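Local coordinates for protein putative amidohydrolase (Unidentified, PDB 3MKV) that probably hydrolyses dipeptides that end in proline, as a zinc-dependent prolidase of the amidohydrolase superfamily, at residues Tyr272-Ala284 and Ile300-Met314. Sequence-based numbering, arbitrary orientation.
Sequences YVVPTLVTYDALA and IADVHGAGLHSIEIM. With SO4 (sulfate ion), chain L.
Val273 meets Met314 where strand 272-274 of the amidohydrolase TIM barrel packs against helix 307-314, a beta-alpha unit whose long connection includes helices 277-284 and 300-304. CG1 of Val273, anti to its own N, lies 3.6 Å from Met314 SD, and the two side chains cross at about a right angle. Val266 of helix 260-269 also touches this valine. Pro275 places CB and CG against Ile311 CD1, the CG contact at 3.7 Å. Leu277 then forks over the start of helix 307-314: CD1 reaches Ile311 CG1 tip to tip, while CD2 sits 3.6 Å from Gly307 CA, with no side chain on the glycine to stand between them. Its neighbour Thr276 bonds through OG1 to ND1 of His254, a zinc ligand, tying the turn between strand and helix to the metal site. Tyr280 takes Val303 CG2 over one ring face, a CH-pi contact 4.2 Å from the centroid, and the phenol OH bonds to Tyr236 OH. Next, Asp281 OD2 accepts a weak, bent bond from His304 NE2 (2.6 Å, 127° at the hydrogen), with carboxylate and imidazole planes 61° apart. Helices 277-284 and 300-304 run roughly antiparallel here, at 146°. At the far end Ile300 CD1 lies against Leu283, 3.5 Å from its CB and 3.4 Å from its carbonyl O.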
ATOM      1  N   TYR A 272     -24.820  18.581  31.111  1.00 58.18           N
ATOM      2  CA  TYR A 272     -25.523  17.529  31.839  1.00 53.38           C
ATOM      3  C   TYR A 272     -24.602  16.386  32.206  1.00 51.89           C
ATOM      4  O   TYR A 272     -23.639  16.095  31.488  1.00 53.82           O
ATOM      5  CB  TYR A 272     -26.651  16.939  31.006  1.00 53.16           C
ATOM      6  CG  TYR A 272     -27.608  17.931  30.391  1.00 47.47           C
ATOM      7  CD1 TYR A 272     -28.890  18.082  30.893  1.00 45.99           C
ATOM      8  CD2 TYR A 272     -27.246  18.675  29.280  1.00 43.55           C
ATOM      9  CE1 TYR A 272     -29.783  18.972  30.317  1.00 40.33           C
ATOM     10  CE2 TYR A 272     -28.125  19.563  28.698  1.00 45.18           C
ATOM     11  CZ  TYR A 272     -29.394  19.712  29.226  1.00 53.06           C
ATOM     12  OH  TYR A 272     -30.283  20.602  28.658  1.00 58.00           O
ATOM     13  N   VAL A 273     -24.910  15.729  33.320  1.00 46.62           N
ATOM     14  CA  VAL A 273     -24.240  14.478  33.667  1.00 47.54           C
ATOM     15  C   VAL A 273     -25.204  13.297  33.639  1.00 46.21           C
ATOM     16  O   VAL A 273     -26.383  13.427  33.963  1.00 49.46           O
ATOM     17  CB  VAL A 273     -23.522  14.537  35.043  1.00 45.79           C
ATOM     18  CG1 VAL A 273     -22.773  13.241  35.285  1.00 40.00           C
ATOM     19  CG2 VAL A 273     -22.546  15.710  35.081  1.00 43.27           C
ATOM     20  N   VAL A 274     -24.690  12.145  33.232  1.00 51.95           N
ATOM     21  CA  VAL A 274     -25.483  10.924  33.176  1.00 49.80           C
ATOM     22  C   VAL A 274     -24.775   9.821  33.952  1.00 52.00           C
ATOM     23  O   VAL A 274     -23.889   9.140  33.420  1.00 45.69           O
ATOM     24  CB  VAL A 274     -25.701  10.432  31.728  1.00 45.37           C
ATOM     25  CG1 VAL A 274     -26.622   9.228  31.736  1.00 46.90           C
ATOM     26  CG2 VAL A 274     -26.266  11.552  30.850  1.00 41.67           C
ATOM     27  N   PRO A 275     -25.170   9.647  35.220  1.00 53.34           N
ATOM     28  CA  PRO A 275     -24.629   8.617  36.096  1.00 52.24           C
ATOM     29  C   PRO A 275     -25.116   7.266  35.619  1.00 50.89           C
ATOM     30  O   PRO A 275     -26.228   7.166  35.104  1.00 50.23           O
ATOM     31  CB  PRO A 275     -25.262   8.946  37.463  1.00 54.27           C
ATOM     32  CG  PRO A 275     -25.807  10.357  37.327  1.00 55.86           C
ATOM     33  CD  PRO A 275     -26.196  10.467  35.889  1.00 52.63           C
ATOM     34  N   THR A 276     -24.308   6.229  35.799  1.00 50.75           N
ATOM     35  CA  THR A 276     -24.705   4.894  35.364  1.00 51.16           C
ATOM     36  C   THR A 276     -24.410   3.858  36.449  1.00 54.28           C
ATOM     37  O   THR A 276     -23.756   2.839  36.199  1.00 55.34           O
ATOM     38  CB  THR A 276     -24.016   4.523  34.029  1.00 52.99           C
ATOM     39  OG1 THR A 276     -22.586   4.566  34.188  1.00 60.31           O
ATOM     40  CG2 THR A 276     -24.424   5.509  32.930  1.00 46.33           C
ATOM     41  N   LEU A 277     -24.916   4.134  37.654  1.00 57.22           N
ATOM     42  CA  LEU A 277     -24.583   3.375  38.881  1.00 56.62           C
ATOM     43  C   LEU A 277     -24.843   1.864  38.844  1.00 50.52           C
ATOM     44  O   LEU A 277     -24.056   1.076  39.359  1.00 54.30           O
ATOM     45  CB  LEU A 277     -25.309   3.980  40.097  1.00 54.91           C
ATOM     46  CG  LEU A 277     -25.089   5.473  40.332  1.00 52.55           C
ATOM     47  CD1 LEU A 277     -25.852   5.956  41.547  1.00 56.14           C
ATOM     48  CD2 LEU A 277     -23.605   5.760  40.484  1.00 51.20           C
ATOM     49  N   VAL A 278     -25.957   1.465  38.256  1.00 53.24           N
ATOM     50  CA  VAL A 278     -26.347   0.060  38.266  1.00 54.73           C
ATOM     51  C   VAL A 278     -25.270  -0.840  37.656  1.00 57.89           C
ATOM     52  O   VAL A 278     -25.092  -1.993  38.066  1.00 58.93           O
ATOM     53  CB  VAL A 278     -27.689  -0.144  37.528  1.00 52.81           C
ATOM     54  CG1 VAL A 278     -27.569   0.307  36.069  1.00 48.51           C
ATOM     55  CG2 VAL A 278     -28.155  -1.593  37.647  1.00 39.56           C
ATOM     56  N   THR A 279     -24.548  -0.312  36.674  1.00 60.55           N
ATOM     57  CA  THR A 279     -23.548  -1.102  35.980  1.00 60.05           C
ATOM     58  C   THR A 279     -22.391  -1.491  36.891  1.00 58.28           C
ATOM     59  O   THR A 279     -21.878  -2.606  36.803  1.00 58.76           O
ATOM     60  CB  THR A 279     -23.001  -0.387  34.737  1.00 59.08           C
ATOM     61  OG1 THR A 279     -22.130  -1.279  34.032  1.00 59.48           O
ATOM     62  CG2 THR A 279     -22.234   0.865  35.128  1.00 62.77           C
ATOM     63  N   TYR A 280     -21.983  -0.582  37.768  1.00 59.13           N
ATOM     64  CA  TYR A 280     -20.877  -0.879  38.678  1.00 62.93           C
ATOM     65  C   TYR A 280     -21.242  -1.963  39.692  1.00 64.88           C
ATOM     66  O   TYR A 280     -20.445  -2.868  39.959  1.00 66.54           O
ATOM     67  CB  TYR A 280     -20.363   0.404  39.334  1.00 59.29           C
ATOM     68  CG  TYR A 280     -20.094   1.454  38.283  1.00 59.96           C
ATOM     69  CD1 TYR A 280     -19.200   1.198  37.255  1.00 58.87           C
ATOM     70  CD2 TYR A 280     -20.756   2.679  38.288  1.00 56.66           C
ATOM     71  CE1 TYR A 280     -18.950   2.129  36.268  1.00 56.14           C
ATOM     72  CE2 TYR A 280     -20.511   3.625  37.297  1.00 56.13           C
ATOM     73  CZ  TYR A 280     -19.603   3.334  36.288  1.00 59.44           C
ATOM     74  OH  TYR A 280     -19.333   4.232  35.281  1.00 61.39           O
ATOM     75  N   ASP A 281     -22.456  -1.889  40.229  1.00 64.09           N
ATOM     76  CA  ASP A 281     -22.962  -2.923  41.125  1.00 71.12           C
ATOM     77  C   ASP A 281     -22.975  -4.314  40.482  1.00 75.26           C
ATOM     78  O   ASP A 281     -22.827  -5.327  41.171  1.00 75.60           O
ATOM     79  CB  ASP A 281     -24.368  -2.563  41.613  1.00 72.37           C
ATOM     80  CG  ASP A 281     -24.366  -1.392  42.584  1.00 83.44           C
ATOM     81  OD1 ASP A 281     -25.425  -1.128  43.200  1.00 88.63           O
ATOM     82  OD2 ASP A 281     -23.306  -0.739  42.731  1.00 84.36           O
ATOM     83  N   ALA A 282     -23.158  -4.358  39.165  1.00 77.86           N
ATOM     84  CA  ALA A 282     -23.236  -5.622  38.437  1.00 78.63           C
ATOM     85  C   ALA A 282     -21.864  -6.162  38.059  1.00 81.14           C
ATOM     86  O   ALA A 282     -21.635  -7.370  38.101  1.00 85.74           O
ATOM     87  CB  ALA A 282     -24.097  -5.467  37.193  1.00 81.11           C
ATOM     88  N   LEU A 283     -20.955  -5.275  37.671  1.00 78.74           N
ATOM     89  CA  LEU A 283     -19.606  -5.697  37.330  1.00 76.94           C
ATOM     90  C   LEU A 283     -18.957  -6.391  38.524  1.00 77.84           C
ATOM     91  O   LEU A 283     -18.238  -7.382  38.372  1.00 76.80           O
ATOM     92  CB  LEU A 283     -18.762  -4.504  36.877  1.00 77.90           C
ATOM     93  CG  LEU A 283     -19.093  -3.917  35.501  1.00 78.77           C
ATOM     94  CD1 LEU A 283     -18.357  -2.609  35.266  1.00 71.22           C
ATOM     95  CD2 LEU A 283     -18.785  -4.926  34.396  1.00 78.95           C
ATOM     96  N   ALA A 284     -19.228  -5.869  39.716  1.00 79.07           N
ATOM     97  CA  ALA A 284     -18.700  -6.450  40.944  1.00 79.52           C
ATOM     98  C   ALA A 284     -19.362  -7.790  41.275  1.00 82.53           C
ATOM     99  O   ALA A 284     -18.684  -8.742  41.649  1.00 82.48           O
ATOM    100  CB  ALA A 284     -18.857  -5.472  42.103  1.00 78.28           C
ATOM    101  N   ILE A 300     -12.814  -2.047  38.805  1.00 83.80           N
ATOM    102  CA  ILE A 300     -14.137  -1.695  39.325  1.00 83.79           C
ATOM    103  C   ILE A 300     -14.090  -0.870  40.617  1.00 84.09           C
ATOM    104  O   ILE A 300     -14.712   0.192  40.712  1.00 78.13           O
ATOM    105  CB  ILE A 300     -14.997  -2.956  39.548  1.00 83.91           C
ATOM    106  CG1 ILE A 300     -15.022  -3.806  38.273  1.00 83.88           C
ATOM    107  CG2 ILE A 300     -16.401  -2.576  39.985  1.00 79.97           C
ATOM    108  CD1 ILE A 300     -15.705  -5.148  38.434  1.00 80.06           C
ATOM    109  N   ALA A 301     -13.349  -1.366  41.606  1.00 85.40           N
ATOM    110  CA  ALA A 301     -13.349  -0.779  42.942  1.00 88.06           C
ATOM    111  C   ALA A 301     -12.997   0.706  42.915  1.00 90.01           C
ATOM    112  O   ALA A 301     -13.410   1.472  43.792  1.00 88.72           O
ATOM    113  CB  ALA A 301     -12.398  -1.542  43.857  1.00 87.73           C
ATOM    114  N   ASP A 302     -12.236   1.102  41.899  1.00 91.00           N
ATOM    115  CA  ASP A 302     -11.790   2.484  41.755  1.00 90.50           C
ATOM    116  C   ASP A 302     -12.953   3.473  41.814  1.00 89.46           C
ATOM    117  O   ASP A 302     -12.870   4.499  42.496  1.00 92.85           O
ATOM    118  CB  ASP A 302     -11.021   2.671  40.441  1.00 91.98           C
ATOM    119  CG  ASP A 302      -9.719   1.878  40.393  1.00 95.40           C
ATOM    120  OD1 ASP A 302      -9.211   1.644  39.272  1.00100.12           O
ATOM    121  OD2 ASP A 302      -9.199   1.492  41.463  1.00 94.21           O
ATOM    122  N   VAL A 303     -14.034   3.159  41.102  1.00 82.17           N
ATOM    123  CA  VAL A 303     -15.143   4.094  40.932  1.00 76.17           C
ATOM    124  C   VAL A 303     -16.442   3.656  41.610  1.00 71.53           C
ATOM    125  O   VAL A 303     -17.295   4.478  41.920  1.00 71.54           O
ATOM    126  CB  VAL A 303     -15.433   4.359  39.425  1.00 77.49           C
ATOM    127  CG1 VAL A 303     -14.169   4.790  38.708  1.00 75.05           C
ATOM    128  CG2 VAL A 303     -16.033   3.128  38.756  1.00 72.16           C
ATOM    129  N   HIS A 304     -16.588   2.358  41.833  1.00 71.52           N
ATOM    130  CA  HIS A 304     -17.848   1.783  42.288  1.00 67.64           C
ATOM    131  C   HIS A 304     -18.419   2.387  43.578  1.00 70.08           C
ATOM    132  O   HIS A 304     -19.610   2.700  43.642  1.00 66.13           O
ATOM    133  CB  HIS A 304     -17.707   0.262  42.405  1.00 68.86           C
ATOM    134  CG  HIS A 304     -18.911  -0.417  42.976  1.00 69.57           C
ATOM    135  ND1 HIS A 304     -18.862  -1.683  43.522  1.00 70.19           N
ATOM    136  CD2 HIS A 304     -20.195  -0.002  43.098  1.00 68.71           C
ATOM    137  CE1 HIS A 304     -20.068  -2.023  43.943  1.00 68.97           C
ATOM    138  NE2 HIS A 304     -20.894  -1.020  43.702  1.00 66.44           N
ATOM    139  N   GLY A 305     -17.574   2.554  44.600  1.00 69.17           N
ATOM    140  CA  GLY A 305     -18.032   3.036  45.906  1.00 67.51           C
ATOM    141  C   GLY A 305     -18.351   4.524  46.032  1.00 70.27           C
ATOM    142  O   GLY A 305     -19.034   4.939  46.971  1.00 68.41           O
ATOM    143  N   ALA A 306     -17.859   5.330  45.092  1.00 67.95           N
ATOM    144  CA  ALA A 306     -18.044   6.779  45.139  1.00 64.62           C
ATOM    145  C   ALA A 306     -19.332   7.220  44.441  1.00 68.02           C
ATOM    146  O   ALA A 306     -19.828   8.338  44.655  1.00 64.44           O
ATOM    147  CB  ALA A 306     -16.850   7.471  44.510  1.00 65.31           C
ATOM    148  N   GLY A 307     -19.864   6.337  43.602  1.00 68.18           N
ATOM    149  CA  GLY A 307     -21.034   6.644  42.786  1.00 68.67           C
ATOM    150  C   GLY A 307     -22.226   7.184  43.555  1.00 69.86           C
ATOM    151  O   GLY A 307     -22.768   8.240  43.218  1.00 66.55           O
ATOM    152  N   LEU A 308     -22.649   6.457  44.582  1.00 71.53           N
ATOM    153  CA  LEU A 308     -23.802   6.881  45.367  1.00 75.62           C
ATOM    154  C   LEU A 308     -23.596   8.309  45.882  1.00 73.86           C
ATOM    155  O   LEU A 308     -24.496   9.143  45.812  1.00 74.43           O
ATOM    156  CB  LEU A 308     -24.038   5.908  46.524  1.00 80.72           C
ATOM    157  CG  LEU A 308     -25.478   5.599  46.957  1.00 85.78           C
ATOM    158  CD1 LEU A 308     -26.342   5.165  45.780  1.00 81.24           C
ATOM    159  CD2 LEU A 308     -25.496   4.531  48.061  1.00 79.34           C
ATOM    160  N   HIS A 309     -22.398   8.597  46.377  1.00 69.24           N
ATOM    161  CA  HIS A 309     -22.110   9.923  46.914  1.00 70.79           C
ATOM    162  C   HIS A 309     -22.033  11.032  45.843  1.00 64.95           C
ATOM    163  O   HIS A 309     -22.409  12.182  46.104  1.00 57.02           O
ATOM    164  CB  HIS A 309     -20.839   9.893  47.777  1.00 74.59           C
ATOM    165  CG  HIS A 309     -20.476  11.224  48.365  1.00 81.47           C
ATOM    166  ND1 HIS A 309     -21.339  11.944  49.162  1.00 83.84           N
ATOM    167  CD2 HIS A 309     -19.343  11.960  48.276  1.00 91.01           C
ATOM    168  CE1 HIS A 309     -20.756  13.071  49.534  1.00 88.96           C
ATOM    169  NE2 HIS A 309     -19.542  13.104  49.011  1.00 90.93           N
ATOM    170  N   SER A 310     -21.540  10.688  44.654  1.00 60.33           N
ATOM    171  CA  SER A 310     -21.449  11.657  43.548  1.00 59.73           C
ATOM    172  C   SER A 310     -22.786  12.324  43.278  1.00 59.13           C
ATOM    173  O   SER A 310     -22.838  13.508  42.946  1.00 60.16           O
ATOM    174  CB  SER A 310     -20.930  10.995  42.261  1.00 58.89           C
ATOM    175  OG  SER A 310     -21.811   9.976  41.794  1.00 56.34           O
ATOM    176  N   ILE A 311     -23.863  11.551  43.423  1.00 60.01           N
ATOM    177  CA  ILE A 311     -25.225  12.050  43.220  1.00 61.37           C
ATOM    178  C   ILE A 311     -25.544  13.206  44.170  1.00 63.45           C
ATOM    179  O   ILE A 311     -26.081  14.242  43.755  1.00 63.06           O
ATOM    180  CB  ILE A 311     -26.275  10.928  43.415  1.00 60.09           C
ATOM    181  CG1 ILE A 311     -25.980   9.742  42.491  1.00 58.24           C
ATOM    182  CG2 ILE A 311     -27.684  11.456  43.177  1.00 55.24           C
ATOM    183  CD1 ILE A 311     -25.962  10.100  41.014  1.00 59.56           C
ATOM    184  N   GLU A 312     -25.210  13.015  45.444  1.00 67.39           N
ATOM    185  CA  GLU A 312     -25.410  14.043  46.467  1.00 66.21           C
ATOM    186  C   GLU A 312     -24.642  15.304  46.099  1.00 61.15           C
ATOM    187  O   GLU A 312     -25.190  16.405  46.141  1.00 59.58           O
ATOM    188  CB  GLU A 312     -24.952  13.522  47.834  1.00 72.01           C
ATOM    189  CG  GLU A 312     -25.742  12.322  48.350  1.00 81.24           C
ATOM    190  CD  GLU A 312     -24.985  11.531  49.412  1.00 87.09           C
ATOM    191  OE1 GLU A 312     -23.846  11.922  49.744  1.00 86.85           O
ATOM    192  OE2 GLU A 312     -25.524  10.514  49.906  1.00 86.72           O
ATOM    193  N   ILE A 313     -23.371  15.126  45.733  1.00 59.41           N
ATOM    194  CA  ILE A 313     -22.522  16.214  45.253  1.00 55.68           C
ATOM    195  C   ILE A 313     -23.144  16.973  44.077  1.00 57.25           C
ATOM    196  O   ILE A 313     -23.111  18.206  44.033  1.00 58.09           O
ATOM    197  CB  ILE A 313     -21.111  15.691  44.844  1.00 61.00           C
ATOM    198  CG1 ILE A 313     -20.303  15.289  46.081  1.00 52.02           C
ATOM    199  CG2 ILE A 313     -20.343  16.726  44.004  1.00 45.93           C
ATOM    200  CD1 ILE A 313     -18.942  14.694  45.750  1.00 54.20           C
ATOM    201  N   MET A 314     -23.715  16.241  43.125  1.00 59.01           N
ATOM    202  CA  MET A 314     -24.238  16.871  41.909  1.00 56.95           C
ATOM    203  C   MET A 314     -25.544  17.594  42.164  1.00 57.14           C
ATOM    204  O   MET A 314     -25.811  18.639  41.567  1.00 60.21           O
ATOM    205  CB  MET A 314     -24.388  15.852  40.771  1.00 60.04           C
ATOM    206  CG  MET A 314     -23.079  15.546  40.038  1.00 55.15           C
ATOM    207  SD  MET A 314     -23.213  14.279  38.754  1.00 54.46           S
ATOM    208  CE  MET A 314     -23.329  12.772  39.710  1.00 57.18           C
TER
HETATM  209  S   SO4 L 428     -29.289  22.784  26.231  0.50 47.14           S
HETATM  210  O1  SO4 L 428     -29.855  21.453  26.035  0.50 44.19           O
HETATM  211  O2  SO4 L 428     -30.225  23.788  25.760  0.50 40.93           O
HETATM  212  O3  SO4 L 428     -29.025  22.979  27.650  0.50 46.10           O
HETATM  213  O4  SO4 L 428     -28.050  22.914  25.467  0.50 46.76           O